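Long-range contacts in phosphatidylinositol-specific phospholipase C1 (Streptomyces antibioticus, PDB 3H4X), which belongs to the phosphatidylinositol-specific phospholipase C family and folds as a single-chain alpha/beta barrel of the TIM type: residues A156-G161 with K188-L193; A143-L148 with Q228-P233; A56-L61 with P123-I128; C107-R112 with R150-D155; T26-S31 with G177-R182. All coordinates share one frame; numbering follows the deposited sequence.

Contact 1: residues A156-G161 with K188-L193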
# COMPACT_ATOMS: atom_id res chain seq x y z
N ALA A 156 5.08 -15.11 3.14
CA ALA A 156 4.80 -14.42 1.89
C ALA A 156 4.97 -12.90 1.99
O ALA A 156 4.95 -12.21 0.98
CB ALA A 156 3.40 -14.76 1.40
N VAL A 157 5.14 -12.39 3.21
CA VAL A 157 5.26 -10.96 3.42
C VAL A 157 6.71 -10.50 3.40
O VAL A 157 7.58 -11.13 4.00
CB VAL A 157 4.62 -10.54 4.76
CG1 VAL A 157 4.73 -9.03 4.96
CG2 VAL A 157 3.17 -10.98 4.80
N TYR A 158 6.97 -9.40 2.70
CA TYR A 158 8.25 -8.72 2.80
C TYR A 158 7.98 -7.44 3.58
O TYR A 158 7.29 -6.55 3.11
CB TYR A 158 8.81 -8.39 1.42
CG TYR A 158 10.22 -7.86 1.45
CD1 TYR A 158 11.32 -8.72 1.47
CD2 TYR A 158 10.47 -6.49 1.47
CE1 TYR A 158 12.62 -8.23 1.50
CE2 TYR A 158 11.77 -6.00 1.50
CZ TYR A 158 12.84 -6.87 1.52
OH TYR A 158 14.12 -6.37 1.56
N GLY A 159 8.52 -7.38 4.80
CA GLY A 159 8.21 -6.29 5.73
C GLY A 159 9.43 -5.50 6.15
O GLY A 159 10.53 -5.75 5.67
N PRO A 160 9.24 -4.52 7.04
CA PRO A 160 10.33 -3.66 7.48
C PRO A 160 11.52 -4.42 8.05
O PRO A 160 12.66 -3.99 7.87
CB PRO A 160 9.68 -2.80 8.57
CG PRO A 160 8.27 -2.71 8.16
CD PRO A 160 7.94 -4.06 7.56
N GLY A 161 11.27 -5.52 8.75
CA GLY A 161 12.37 -6.33 9.28
C GLY A 161 13.22 -6.90 8.16
O GLY A 161 14.45 -6.99 8.27
N LYS A 188 5.84 -12.41 -3.28
CA LYS A 188 5.75 -11.61 -2.06
C LYS A 188 4.61 -10.60 -2.09
O LYS A 188 4.24 -10.07 -3.14
CB LYS A 188 7.06 -10.87 -1.79
CG LYS A 188 8.26 -11.78 -1.58
CD LYS A 188 8.15 -12.57 -0.29
CE LYS A 188 9.33 -13.54 -0.17
NZ LYS A 188 9.31 -14.29 1.11
N PHE A 189 4.08 -10.35 -0.90
CA PHE A 189 3.18 -9.23 -0.66
C PHE A 189 3.90 -8.22 0.21
O PHE A 189 4.66 -8.59 1.12
CB PHE A 189 1.93 -9.67 0.08
CG PHE A 189 1.04 -10.59 -0.70
CD1 PHE A 189 0.36 -10.14 -1.82
CD2 PHE A 189 0.88 -11.91 -0.31
CE1 PHE A 189 -0.47 -11.00 -2.54
CE2 PHE A 189 0.06 -12.76 -1.02
CZ PHE A 189 -0.61 -12.31 -2.14
N LEU A 190 3.64 -6.95 -0.05
CA LEU A 190 4.08 -5.88 0.82
C LEU A 190 2.85 -5.09 1.24
O LEU A 190 1.83 -5.12 0.55
CB LEU A 190 5.09 -4.97 0.11
CG LEU A 190 6.39 -5.66 -0.34
CD1 LEU A 190 6.25 -6.32 -1.70
CD2 LEU A 190 7.55 -4.67 -0.36
N PHE A 191 2.95 -4.40 2.37
CA PHE A 191 1.85 -3.59 2.86
C PHE A 191 2.31 -2.16 3.11
O PHE A 191 3.39 -1.94 3.65
CB PHE A 191 1.29 -4.17 4.16
CG PHE A 191 0.55 -5.45 3.98
CD1 PHE A 191 -0.83 -5.46 3.84
CD2 PHE A 191 1.22 -6.66 3.94
CE1 PHE A 191 -1.52 -6.63 3.66
CE2 PHE A 191 0.53 -7.84 3.76
CZ PHE A 191 -0.84 -7.83 3.62
N GLU A 192 1.48 -1.21 2.70
CA GLU A 192 1.67 0.22 2.98
C GLU A 192 0.49 0.69 3.82
O GLU A 192 -0.65 0.31 3.56
CB GLU A 192 1.68 1.01 1.66
CG GLU A 192 1.65 2.52 1.84
CD GLU A 192 1.20 3.29 0.60
OE1 GLU A 192 0.91 2.67 -0.45
OE2 GLU A 192 1.13 4.53 0.69
N LEU A 193 0.76 1.49 4.84
CA LEU A 193 -0.31 2.08 5.65
C LEU A 193 -0.36 3.59 5.48
O LEU A 193 0.68 4.26 5.56
CB LEU A 193 -0.07 1.79 7.13
CG LEU A 193 -0.41 0.38 7.63
CD1 LEU A 193 0.29 0.07 8.94
CD2 LEU A 193 -1.92 0.23 7.78
O HOH W 1 10.00 -12.03 2.72
O HOH W 2 5.15 -5.02 4.01

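Contact 2: residues A143-L148 with Q228-P233. With EOH (ethanol), chain L.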
# COMPACT_ATOMS: atom_id res chain seq x y z
N ALA A 143 0.07 -4.01 16.82
CA ALA A 143 0.53 -5.35 17.16
C ALA A 143 -0.46 -6.42 16.70
O ALA A 143 -0.06 -7.48 16.21
CB ALA A 143 0.78 -5.46 18.66
N GLU A 144 -1.75 -6.16 16.86
CA GLU A 144 -2.77 -7.11 16.45
C GLU A 144 -2.88 -7.18 14.92
O GLU A 144 -3.14 -8.24 14.36
CB GLU A 144 -4.12 -6.79 17.10
CG GLU A 144 -4.14 -6.97 18.62
CD GLU A 144 -3.63 -5.76 19.38
OE1 GLU A 144 -3.43 -4.69 18.78
OE2 GLU A 144 -3.45 -5.87 20.62
N PHE A 145 -2.68 -6.04 14.27
CA PHE A 145 -2.62 -5.96 12.82
C PHE A 145 -1.49 -6.86 12.29
O PHE A 145 -1.72 -7.71 11.43
CB PHE A 145 -2.41 -4.50 12.44
CG PHE A 145 -2.28 -4.24 10.97
CD1 PHE A 145 -3.40 -4.04 10.18
CD2 PHE A 145 -1.03 -4.14 10.39
CE1 PHE A 145 -3.27 -3.76 8.83
CE2 PHE A 145 -0.90 -3.87 9.04
CZ PHE A 145 -2.02 -3.69 8.26
N ASP A 146 -0.29 -6.69 12.84
CA ASP A 146 0.84 -7.53 12.45
C ASP A 146 0.54 -9.01 12.69
O ASP A 146 0.84 -9.87 11.85
CB ASP A 146 2.09 -7.17 13.26
CG ASP A 146 2.76 -5.88 12.82
OD1 ASP A 146 2.48 -5.38 11.71
OD2 ASP A 146 3.60 -5.40 13.60
N ALA A 147 -0.03 -9.32 13.85
CA ALA A 147 -0.28 -10.71 14.22
C ALA A 147 -1.22 -11.40 13.24
O ALA A 147 -1.03 -12.57 12.90
CB ALA A 147 -0.82 -10.80 15.64
N LEU A 148 -2.24 -10.68 12.80
CA LEU A 148 -3.21 -11.22 11.85
C LEU A 148 -2.54 -11.49 10.51
O LEU A 148 -2.76 -12.54 9.90
CB LEU A 148 -4.38 -10.26 11.68
CG LEU A 148 -5.41 -10.65 10.61
CD1 LEU A 148 -6.03 -12.02 10.89
CD2 LEU A 148 -6.48 -9.59 10.51
N GLN A 228 8.93 -9.15 13.43
CA GLN A 228 7.51 -9.49 13.49
C GLN A 228 6.60 -8.42 12.86
O GLN A 228 5.39 -8.61 12.79
CB GLN A 228 7.09 -9.79 14.93
CG GLN A 228 7.05 -8.57 15.82
CD GLN A 228 6.93 -8.95 17.29
OE1 GLN A 228 7.73 -9.73 17.81
NE2 GLN A 228 5.93 -8.40 17.96
N SER A 229 7.19 -7.31 12.41
CA SER A 229 6.42 -6.25 11.73
C SER A 229 6.01 -6.69 10.33
O SER A 229 6.66 -7.55 9.73
CB SER A 229 7.22 -4.95 11.66
OG SER A 229 8.37 -5.08 10.84
N THR A 230 4.96 -6.09 9.79
CA THR A 230 4.42 -6.54 8.51
C THR A 230 4.18 -5.45 7.48
O THR A 230 3.91 -5.77 6.32
CB THR A 230 3.09 -7.31 8.68
OG1 THR A 230 2.07 -6.42 9.16
CG2 THR A 230 3.25 -8.49 9.63
N ALA A 231 4.27 -4.18 7.87
CA ALA A 231 3.85 -3.09 6.99
C ALA A 231 4.77 -1.88 7.05
O ALA A 231 5.44 -1.64 8.06
CB ALA A 231 2.42 -2.67 7.32
N PHE A 232 4.78 -1.12 5.97
CA PHE A 232 5.53 0.12 5.89
C PHE A 232 4.59 1.31 6.03
O PHE A 232 3.70 1.50 5.20
CB PHE A 232 6.24 0.20 4.54
CG PHE A 232 7.31 -0.82 4.36
CD1 PHE A 232 8.62 -0.52 4.71
CD2 PHE A 232 7.03 -2.08 3.84
CE1 PHE A 232 9.62 -1.45 4.55
CE2 PHE A 232 8.03 -3.02 3.69
CZ PHE A 232 9.33 -2.70 4.03
N PRO A 233 4.76 2.11 7.08
CA PRO A 233 3.94 3.31 7.19
C PRO A 233 4.42 4.34 6.18
O PRO A 233 5.63 4.49 5.97
CB PRO A 233 4.21 3.79 8.62
CG PRO A 233 5.58 3.31 8.91
CD PRO A 233 5.71 1.98 8.20
C1 EOH L . 6.29 -8.14 21.08
C2 EOH L . 6.40 -8.56 22.54
O EOH L . 4.97 -8.20 20.60
O HOH W 3 4.11 -6.58 16.15

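Contact 3: residues A56-L61 with P123-I128. With EOH (ethanol), chain T.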
# COMPACT_ATOMS: atom_id res chain seq x y z
N ALA A 56 -2.30 -5.62 -11.67
CA ALA A 56 -1.90 -4.40 -10.97
C ALA A 56 -0.80 -4.66 -9.95
O ALA A 56 -0.76 -5.72 -9.32
CB ALA A 56 -3.11 -3.76 -10.30
N ALA A 57 0.08 -3.68 -9.78
CA ALA A 57 1.18 -3.78 -8.82
C ALA A 57 0.77 -3.35 -7.41
O ALA A 57 1.45 -3.67 -6.43
CB ALA A 57 2.33 -2.93 -9.30
N LEU A 58 -0.31 -2.58 -7.33
CA LEU A 58 -0.77 -2.02 -6.07
C LEU A 58 -2.29 -2.13 -6.04
O LEU A 58 -2.96 -1.79 -7.01
CB LEU A 58 -0.32 -0.56 -5.94
CG LEU A 58 -0.73 0.24 -4.70
CD1 LEU A 58 0.17 1.45 -4.54
CD2 LEU A 58 -2.18 0.68 -4.75
N LEU A 59 -2.81 -2.66 -4.94
CA LEU A 59 -4.25 -2.78 -4.74
C LEU A 59 -4.57 -2.09 -3.43
O LEU A 59 -3.94 -2.38 -2.41
CB LEU A 59 -4.67 -4.24 -4.66
CG LEU A 59 -4.37 -5.09 -5.90
CD1 LEU A 59 -4.68 -6.54 -5.62
CD2 LEU A 59 -5.15 -4.59 -7.12
N GLU A 60 -5.54 -1.19 -3.45
CA GLU A 60 -5.84 -0.41 -2.26
C GLU A 60 -7.09 -0.91 -1.54
O GLU A 60 -8.09 -1.26 -2.17
CB GLU A 60 -5.97 1.06 -2.65
CG GLU A 60 -6.09 2.00 -1.48
CD GLU A 60 -6.19 3.44 -1.93
OE1 GLU A 60 -6.13 3.67 -3.16
OE2 GLU A 60 -6.31 4.33 -1.07
N LEU A 61 -6.99 -0.94 -0.21
CA LEU A 61 -8.04 -1.42 0.68
C LEU A 61 -8.34 -0.37 1.74
O LEU A 61 -7.42 0.23 2.29
CB LEU A 61 -7.58 -2.68 1.41
CG LEU A 61 -7.19 -3.90 0.60
CD1 LEU A 61 -6.74 -5.03 1.51
CD2 LEU A 61 -8.36 -4.35 -0.26
N PRO A 123 5.36 -9.28 -7.36
CA PRO A 123 5.16 -8.70 -6.03
C PRO A 123 3.96 -7.75 -6.06
O PRO A 123 3.78 -7.00 -7.02
CB PRO A 123 6.46 -7.92 -5.79
CG PRO A 123 6.99 -7.64 -7.15
CD PRO A 123 6.60 -8.81 -8.00
N ILE A 124 3.15 -7.78 -5.00
CA ILE A 124 1.96 -6.96 -4.94
C ILE A 124 1.98 -6.15 -3.66
O ILE A 124 2.19 -6.68 -2.57
CB ILE A 124 0.67 -7.80 -5.02
CG1 ILE A 124 0.58 -8.46 -6.41
CG2 ILE A 124 -0.55 -6.95 -4.73
CD1 ILE A 124 -0.53 -9.49 -6.53
N LEU A 125 1.77 -4.84 -3.80
CA LEU A 125 1.66 -3.95 -2.66
C LEU A 125 0.19 -3.75 -2.32
O LEU A 125 -0.60 -3.32 -3.17
CB LEU A 125 2.31 -2.60 -2.98
CG LEU A 125 2.22 -1.52 -1.89
CD1 LEU A 125 2.86 -1.98 -0.59
CD2 LEU A 125 2.84 -0.21 -2.36
N LEU A 126 -0.17 -4.10 -1.09
CA LEU A 126 -1.50 -3.80 -0.57
C LEU A 126 -1.42 -2.49 0.17
O LEU A 126 -0.77 -2.40 1.23
CB LEU A 126 -1.97 -4.88 0.40
CG LEU A 126 -2.29 -6.25 -0.19
CD1 LEU A 126 -3.08 -6.10 -1.47
CD2 LEU A 126 -0.99 -6.99 -0.45
N LYS A 127 -2.04 -1.47 -0.39
CA LYS A 127 -2.09 -0.18 0.26
C LYS A 127 -3.32 -0.15 1.13
O LYS A 127 -4.44 -0.32 0.65
CB LYS A 127 -2.15 0.93 -0.78
CG LYS A 127 -2.41 2.30 -0.19
CD LYS A 127 -2.40 3.36 -1.25
CE LYS A 127 -2.98 4.66 -0.73
NZ LYS A 127 -2.85 5.75 -1.72
N ILE A 128 -3.11 0.07 2.42
CA ILE A 128 -4.19 0.06 3.38
C ILE A 128 -4.40 1.47 3.89
O ILE A 128 -3.51 2.06 4.51
CB ILE A 128 -3.83 -0.83 4.57
CG1 ILE A 128 -3.37 -2.21 4.10
CG2 ILE A 128 -4.99 -0.86 5.57
CD1 ILE A 128 -4.39 -2.99 3.35
C1 EOH T . -4.52 8.30 -0.78
C2 EOH T . -5.43 9.47 -0.43
O EOH T . -5.16 7.31 -1.55
O HOH W 4 4.12 -4.36 -6.43

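Contact 4: residues C107-R112 with R150-D155. With EOH (ethanol), chain F; EOH (ethanol), chain K.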
# COMPACT_ATOMS: atom_id res chain seq x y z
N CYS A 107 -10.23 -11.03 3.35
CA CYS A 107 -9.37 -10.56 2.27
C CYS A 107 -8.02 -11.27 2.30
O CYS A 107 -7.52 -11.74 1.28
CB CYS A 107 -9.17 -9.05 2.40
SG CYS A 107 -8.10 -8.35 1.14
N LEU A 108 -7.42 -11.33 3.48
CA LEU A 108 -6.13 -11.98 3.66
C LEU A 108 -6.20 -13.46 3.30
O LEU A 108 -5.26 -14.01 2.73
CB LEU A 108 -5.63 -11.79 5.09
CG LEU A 108 -5.25 -10.36 5.47
CD1 LEU A 108 -5.08 -10.27 6.98
CD2 LEU A 108 -3.98 -9.91 4.75
N SER A 109 -7.32 -14.10 3.62
CA SER A 109 -7.52 -15.49 3.22
C SER A 109 -7.54 -15.62 1.70
O SER A 109 -6.93 -16.54 1.14
CB SER A 109 -8.81 -16.05 3.83
OG SER A 109 -8.70 -16.16 5.23
N ASP A 110 -8.24 -14.72 1.02
CA ASP A 110 -8.26 -14.74 -0.44
C ASP A 110 -6.85 -14.59 -0.99
O ASP A 110 -6.45 -15.29 -1.92
CB ASP A 110 -9.13 -13.61 -1.01
CG ASP A 110 -10.62 -13.85 -0.82
OD1 ASP A 110 -11.00 -14.86 -0.18
OD2 ASP A 110 -11.41 -13.02 -1.32
N MET A 111 -6.09 -13.67 -0.40
CA MET A 111 -4.71 -13.43 -0.81
C MET A 111 -3.85 -14.68 -0.65
O MET A 111 -3.07 -15.02 -1.53
CB MET A 111 -4.10 -12.27 -0.02
CG MET A 111 -4.69 -10.92 -0.37
SD MET A 111 -4.08 -9.60 0.69
CE MET A 111 -2.33 -9.60 0.31
N ARG A 112 -3.98 -15.35 0.49
CA ARG A 112 -3.22 -16.56 0.75
C ARG A 112 -3.58 -17.67 -0.24
O ARG A 112 -2.70 -18.34 -0.80
CB ARG A 112 -3.44 -17.04 2.18
CG ARG A 112 -2.75 -18.36 2.53
CD ARG A 112 -1.25 -18.27 2.29
NE ARG A 112 -0.56 -19.51 2.65
CZ ARG A 112 -0.09 -19.78 3.87
NH1 ARG A 112 -0.25 -18.91 4.86
NH2 ARG A 112 0.53 -20.93 4.10
N ARG A 150 0.67 -11.99 9.94
CA ARG A 150 1.58 -13.12 10.13
C ARG A 150 0.82 -14.44 10.07
O ARG A 150 1.26 -15.40 9.44
CB ARG A 150 2.34 -13.03 11.46
CG ARG A 150 3.41 -11.95 11.51
CD ARG A 150 4.42 -12.19 12.64
NE ARG A 150 3.79 -12.43 13.94
CZ ARG A 150 3.38 -11.48 14.77
NH1 ARG A 150 3.53 -10.20 14.46
NH2 ARG A 150 2.81 -11.81 15.92
N GLN A 151 -0.33 -14.49 10.75
CA GLN A 151 -1.13 -15.71 10.80
C GLN A 151 -1.62 -16.12 9.41
O GLN A 151 -1.58 -17.30 9.05
CB GLN A 151 -2.31 -15.52 11.75
CG GLN A 151 -3.14 -16.77 11.99
CD GLN A 151 -4.34 -16.88 11.07
OE1 GLN A 151 -5.04 -15.90 10.81
NE2 GLN A 151 -4.61 -18.10 10.59
N LYS A 152 -2.09 -15.15 8.63
CA LYS A 152 -2.69 -15.45 7.34
C LYS A 152 -1.67 -15.69 6.22
O LYS A 152 -1.88 -16.54 5.37
CB LYS A 152 -3.64 -14.33 6.93
CG LYS A 152 -4.88 -14.22 7.79
CD LYS A 152 -5.86 -15.35 7.51
CE LYS A 152 -7.17 -15.12 8.25
NZ LYS A 152 -8.18 -16.15 7.92
N LEU A 153 -0.59 -14.91 6.23
CA LEU A 153 0.33 -14.88 5.09
C LEU A 153 1.74 -15.36 5.39
O LEU A 153 2.48 -15.75 4.48
CB LEU A 153 0.39 -13.47 4.50
CG LEU A 153 -0.88 -12.98 3.82
CD1 LEU A 153 -0.72 -11.55 3.35
CD2 LEU A 153 -1.22 -13.90 2.65
N GLY A 154 2.14 -15.30 6.66
CA GLY A 154 3.45 -15.79 7.07
C GLY A 154 4.58 -15.33 6.17
O GLY A 154 4.81 -14.13 6.00
N ASP A 155 5.29 -16.30 5.60
CA ASP A 155 6.53 -16.05 4.86
C ASP A 155 6.33 -15.32 3.54
O ASP A 155 7.30 -14.94 2.88
CB ASP A 155 7.28 -17.37 4.62
CG ASP A 155 6.56 -18.30 3.64
OD1 ASP A 155 5.44 -17.96 3.18
OD2 ASP A 155 7.11 -19.37 3.33
C1 EOH F . 0.61 -18.77 7.85
C2 EOH F . 1.18 -18.34 9.20
O EOH F . 1.57 -19.43 7.06
C1 EOH K . -10.98 -15.43 7.26
C2 EOH K . -11.14 -16.74 6.50
O EOH K . -10.71 -15.63 8.63

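Contact 5: residues T26-S31 with G177-R182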
# COMPACT_ATOMS: atom_id res chain seq x y z
N THR A 26 14.83 -4.36 -13.10
CA THR A 26 15.11 -3.47 -11.97
C THR A 26 14.89 -4.00 -10.54
O THR A 26 14.70 -5.19 -10.31
CB THR A 26 14.17 -2.27 -12.10
OG1 THR A 26 12.83 -2.76 -12.20
CG2 THR A 26 14.50 -1.47 -13.35
N THR A 27 14.91 -3.07 -9.59
CA THR A 27 14.56 -3.36 -8.20
C THR A 27 13.22 -2.72 -7.86
O THR A 27 12.68 -1.93 -8.64
CB THR A 27 15.57 -2.77 -7.20
OG1 THR A 27 15.35 -1.36 -7.08
CG2 THR A 27 17.01 -3.05 -7.65
N TYR A 28 12.71 -3.03 -6.68
CA TYR A 28 11.45 -2.45 -6.24
C TYR A 28 11.54 -0.93 -6.16
O TYR A 28 10.52 -0.24 -6.20
CB TYR A 28 11.02 -3.04 -4.89
CG TYR A 28 9.52 -3.15 -4.72
CD1 TYR A 28 8.77 -3.95 -5.57
CD2 TYR A 28 8.87 -2.48 -3.70
CE1 TYR A 28 7.40 -4.06 -5.41
CE2 TYR A 28 7.50 -2.58 -3.53
CZ TYR A 28 6.77 -3.37 -4.39
OH TYR A 28 5.41 -3.47 -4.22
N GLY A 29 12.76 -0.41 -6.04
CA GLY A 29 12.98 1.03 -5.94
C GLY A 29 13.37 1.73 -7.23
O GLY A 29 13.52 2.95 -7.24
N THR A 30 13.54 0.98 -8.32
CA THR A 30 13.95 1.58 -9.59
C THR A 30 12.95 1.33 -10.72
O THR A 30 13.26 1.53 -11.90
CB THR A 30 15.36 1.15 -10.02
OG1 THR A 30 15.39 -0.27 -10.26
CG2 THR A 30 16.37 1.50 -8.95
N SER A 31 11.74 0.94 -10.35
CA SER A 31 10.67 0.70 -11.31
C SER A 31 9.47 1.60 -11.04
O SER A 31 9.31 2.12 -9.93
CB SER A 31 10.22 -0.76 -11.24
OG SER A 31 9.67 -1.06 -9.97
N GLY A 177 21.51 0.53 0.63
CA GLY A 177 21.48 -0.69 -0.16
C GLY A 177 20.28 -0.87 -1.06
O GLY A 177 20.26 -1.79 -1.87
N GLY A 178 19.27 -0.01 -0.91
CA GLY A 178 18.07 -0.10 -1.74
C GLY A 178 17.21 -1.33 -1.48
O GLY A 178 17.35 -2.01 -0.47
N TRP A 179 16.32 -1.60 -2.43
CA TRP A 179 15.37 -2.71 -2.33
C TRP A 179 15.87 -3.92 -3.11
O TRP A 179 16.70 -3.77 -4.01
CB TRP A 179 14.02 -2.30 -2.92
CG TRP A 179 13.34 -1.20 -2.17
CD1 TRP A 179 13.58 0.13 -2.29
CD2 TRP A 179 12.30 -1.34 -1.19
NE1 TRP A 179 12.76 0.84 -1.44
CE2 TRP A 179 11.97 -0.05 -0.75
CE3 TRP A 179 11.63 -2.43 -0.64
CZ2 TRP A 179 11.00 0.19 0.22
CZ3 TRP A 179 10.66 -2.20 0.32
CH2 TRP A 179 10.35 -0.90 0.74
N PRO A 180 15.37 -5.11 -2.79
CA PRO A 180 15.71 -6.26 -3.62
C PRO A 180 15.21 -6.10 -5.05
O PRO A 180 14.31 -5.30 -5.32
CB PRO A 180 14.98 -7.42 -2.93
CG PRO A 180 14.76 -6.96 -1.53
CD PRO A 180 14.51 -5.49 -1.66
N SER A 181 15.79 -6.87 -5.96
CA SER A 181 15.33 -6.90 -7.34
C SER A 181 13.88 -7.34 -7.39
O SER A 181 13.40 -8.07 -6.51
CB SER A 181 16.20 -7.83 -8.18
OG SER A 181 15.86 -9.19 -7.95
N ARG A 182 13.17 -6.91 -8.42
CA ARG A 182 11.79 -7.33 -8.62
C ARG A 182 11.71 -8.85 -8.74
O ARG A 182 10.79 -9.48 -8.21
CB ARG A 182 11.19 -6.66 -9.85
CG ARG A 182 11.13 -5.15 -9.76
CD ARG A 182 10.34 -4.56 -10.91
NE ARG A 182 8.99 -5.10 -10.91
CZ ARG A 182 8.00 -4.62 -10.17
NH1 ARG A 182 8.20 -3.57 -9.38
NH2 ARG A 182 6.80 -5.18 -10.22

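Contact 1: residues A156-G161 with K188-L193
Tyr158 and Leu190 lie side by side with their side chains pointing the same way, so that Tyr158 CD2 rests 3.9 Å from Leu190 CD2. The tyrosine ring swings out anti to its own backbone N (chi1 -172°); its root touches the leucine, while its far end runs on toward Pro180 and Leu185. On the other side of the backbone, the branches of Val157 divide the work. Val157 CG2 comes up to the edge of the Phe191 ring, near its plane, 4.2 Å from Phe191 CE2, and CG1 stays beside the Phe189 carbonyl. A beta-branched residue suits this corner because it fills two directions at once. Ala156 CB lies 4.2 Å from Phe189 CD2, and with no atoms beyond CB it takes up little room beside the ring.

Two backbone bonds hold these side chains in step: Phe189 N to Ala156 O, 2.8 Å, and Tyr158 N to Phe189 O, 2.9 Å. Lys188 folds its aliphatic chain over the Ala156 carbonyl, and its ammonium group binds Asp155 O and a water that also reaches Val157 O. A second water joins Tyr158 O to Phe191 N, carrying on the pairing where the two chains part.

The segment 156-161 thus borders the start of strand 189-195, which is flanked in the barrel by strands 124-130 and 232-236; Phe189 and Phe191 face helix 104-117, and Phe191 also meets helix 142-153.

Contact 2: residues A143-L148 with Q228-P233
One carboxylate oxygen, Asp146 OD1, takes both the hydroxyl and the backbone N-H of Thr230, and a further hydroxyl, that of Tyr213, binds it from outside the two segments. The bond from Thr230 OG1 to Asp146 OD1 is 2.8 Å long and meets OD1 on its anti side, 30° out of the carboxylate plane. The bond from Thr230 N to Asp146 OD1, 3.2 Å, is weak and well bent (127° at the hydrogen). Threonine suits the place because its hydroxyl, set between its own backbone N and carbonyl carbon (chi1 66°), can work beside the N-H on the same acceptor, while the methyl Thr230 CG2 lies against the helix, 3.6 Å from Asp146 O.

The other oxygen, OD2, binds His216 NE2 and a water that bridges to Gln228 NE2. The same amide nitrogen gives a weak bond to an ethanol molecule, probably from the crystallisation liquor. Alongside this polar cluster, Phe145 turns the edge of its ring to Ala231, with Ala231 CB 3.9 Å from Phe145 CE2; the small methyl of alanine lets the backbone of 228-233 pass close to the ring edge.

Helix 142-153 is in this way tied to the loop leading into strand 232-236 by a buried aspartate. With several partners shared between its two oxygens, the carboxylate probably stays ionised despite its burial, its charge stabilised by the hydrogen bonds from Thr230, by those with Tyr213 and His216, and by the water.

Contact 3: residues A56-L61 with P123-I128
Leu59 and Leu61 pair with Leu126 and Ile128 in two adjacent parallel strands of the TIM barrel. Leu59 N binds Leu125 O at 2.9 Å and Leu61 N binds Lys127 O at 2.8 Å, while Leu59 O and Ala57 O receive the amides of Lys127 and Leu125.

Leu58 and Leu125, Glu60 and Lys127, and Leu61 and Ile128 lie side by side. Leu61 CD1 meets Ile128 CD1 at 3.6 Å on the outer face, where Leu59 and Leu61 lean on Phe48 of helix 48-52; branched aliphatic residues fill this layer. On the inner face Leu58 CD1 packs 3.8 Å from Leu125 CD2. Farther along it the extended chains of Glu60 and Lys127 run together, but their salt bridge is long and, with Glu60 in two conformers, doubtful. Lys127 NZ has a second anionic partner in Asp260 and also binds an ethanol.

Beyond these strands, 31-36 and 189-195 continue the sheet. Where the two strands begin, one water donates to both Ala57 O, at 2.8 Å, and Pro123 O, at 2.7 Å.

Contact 4: residues C107-R112 with R150-D155
Leu108 and Leu153 meet at about a right angle, Leu108 CD2 lying 3.9 Å from Leu153 CD1, at the heart of the apolar part of this helix-helix contact. Leu153 CD1 also touches Met111 CE at 4.0 Å; the flexible thioether chain, bent at its last torsion, brings its terminal methyl round to the leucine. Leu153 CD2 lies 3.9 Å from Arg112 CB. Leu108 CB also rests on Lys152 CB, 3.7 Å away, so the long lysine contributes its aliphatic stem to the packing before its charge reaches the outer edge.

The polar contacts lie toward the outside. Arg112, bent at chi2 (57°), carries its guanidinium across to the end of helix 142-153, where Arg112 NH1 donates to Lys152 O at 2.9 Å. The acceptor lies near the guanidinium plane, but the donor sits above the carbonyl plane, 45° out of it. Arg112 NE forms a salt bridge with Asp116, which helps to fix the group's rotation. Lys152 NZ approaches Ser109 OG, though the hydroxyl's position is less sure.

Helices 104-117 and 142-153 are thus joined by leucine and methionine side chains, with the polar ends of Arg112 and Lys152 along the outer edge. An arginine bound to a carbonyl in the last helical turn would be expected to offset the partial negative charge gathered there.

Contact 5: residues T26-S31 with G177-R182
Thr26 O accepts the backbone N-H of Arg182 at 3.0 Å in a nearly straight bond, and two residues on Tyr28 N returns one to Pro180 O at 3.1 Å. Between them Thr27 and Ser181 pass with their CA atoms 3.7 Å apart.

Arg182 bends at chi3 (59°), runs beside Thr26 OG1 and brings NH1 to Ser31 OG in a weak bond. Its guanidinium lies nearly parallel to the Tyr28 ring, planes 14° apart, with Arg182 NH1 3.9 Å from Tyr28 CD1. On the other flank Trp179 presents a ring face to Tyr28 CD2, toward the rim, and Trp179 CD1 comes within 3.8 Å of Gly29 CA, a closeness possible because glycine has no side chain. Thr27 OG1 accepts from Gly29 N in an ST turn, which helps to shape the type I turn from Thr27 to Thr30.

Ahead of strands 31-36 and 189-195, the two loops join chiefly through main-chain bonds; the arginine side chain adds methylene packing against Thr26, so its charge is probably not what holds them together.

From the N terminus, contact 5 opens first, at 26-31 ahead of the first barrel strand, and closes only at 177-182. Contact 3 lies wholly within that span, pairing strands 58-64 and 124-130. Contact 4 starts before contact 3 has closed, so the two cross as helix 104-117 is joined to helix 142-153; it too lies inside contact 5. Contact 2 opens on that second helix, crosses both contact 4 and contact 5, and closes at the entry to strand 232-236. Within it, contact 1 joins 156-161 to strand 189-195 and also crosses contact 5. Contact 1 touches both contact 2 and contact 3, since strand 189-195 lies between strands 124-130 and 232-236; contacts 2 and 4 add outer helices.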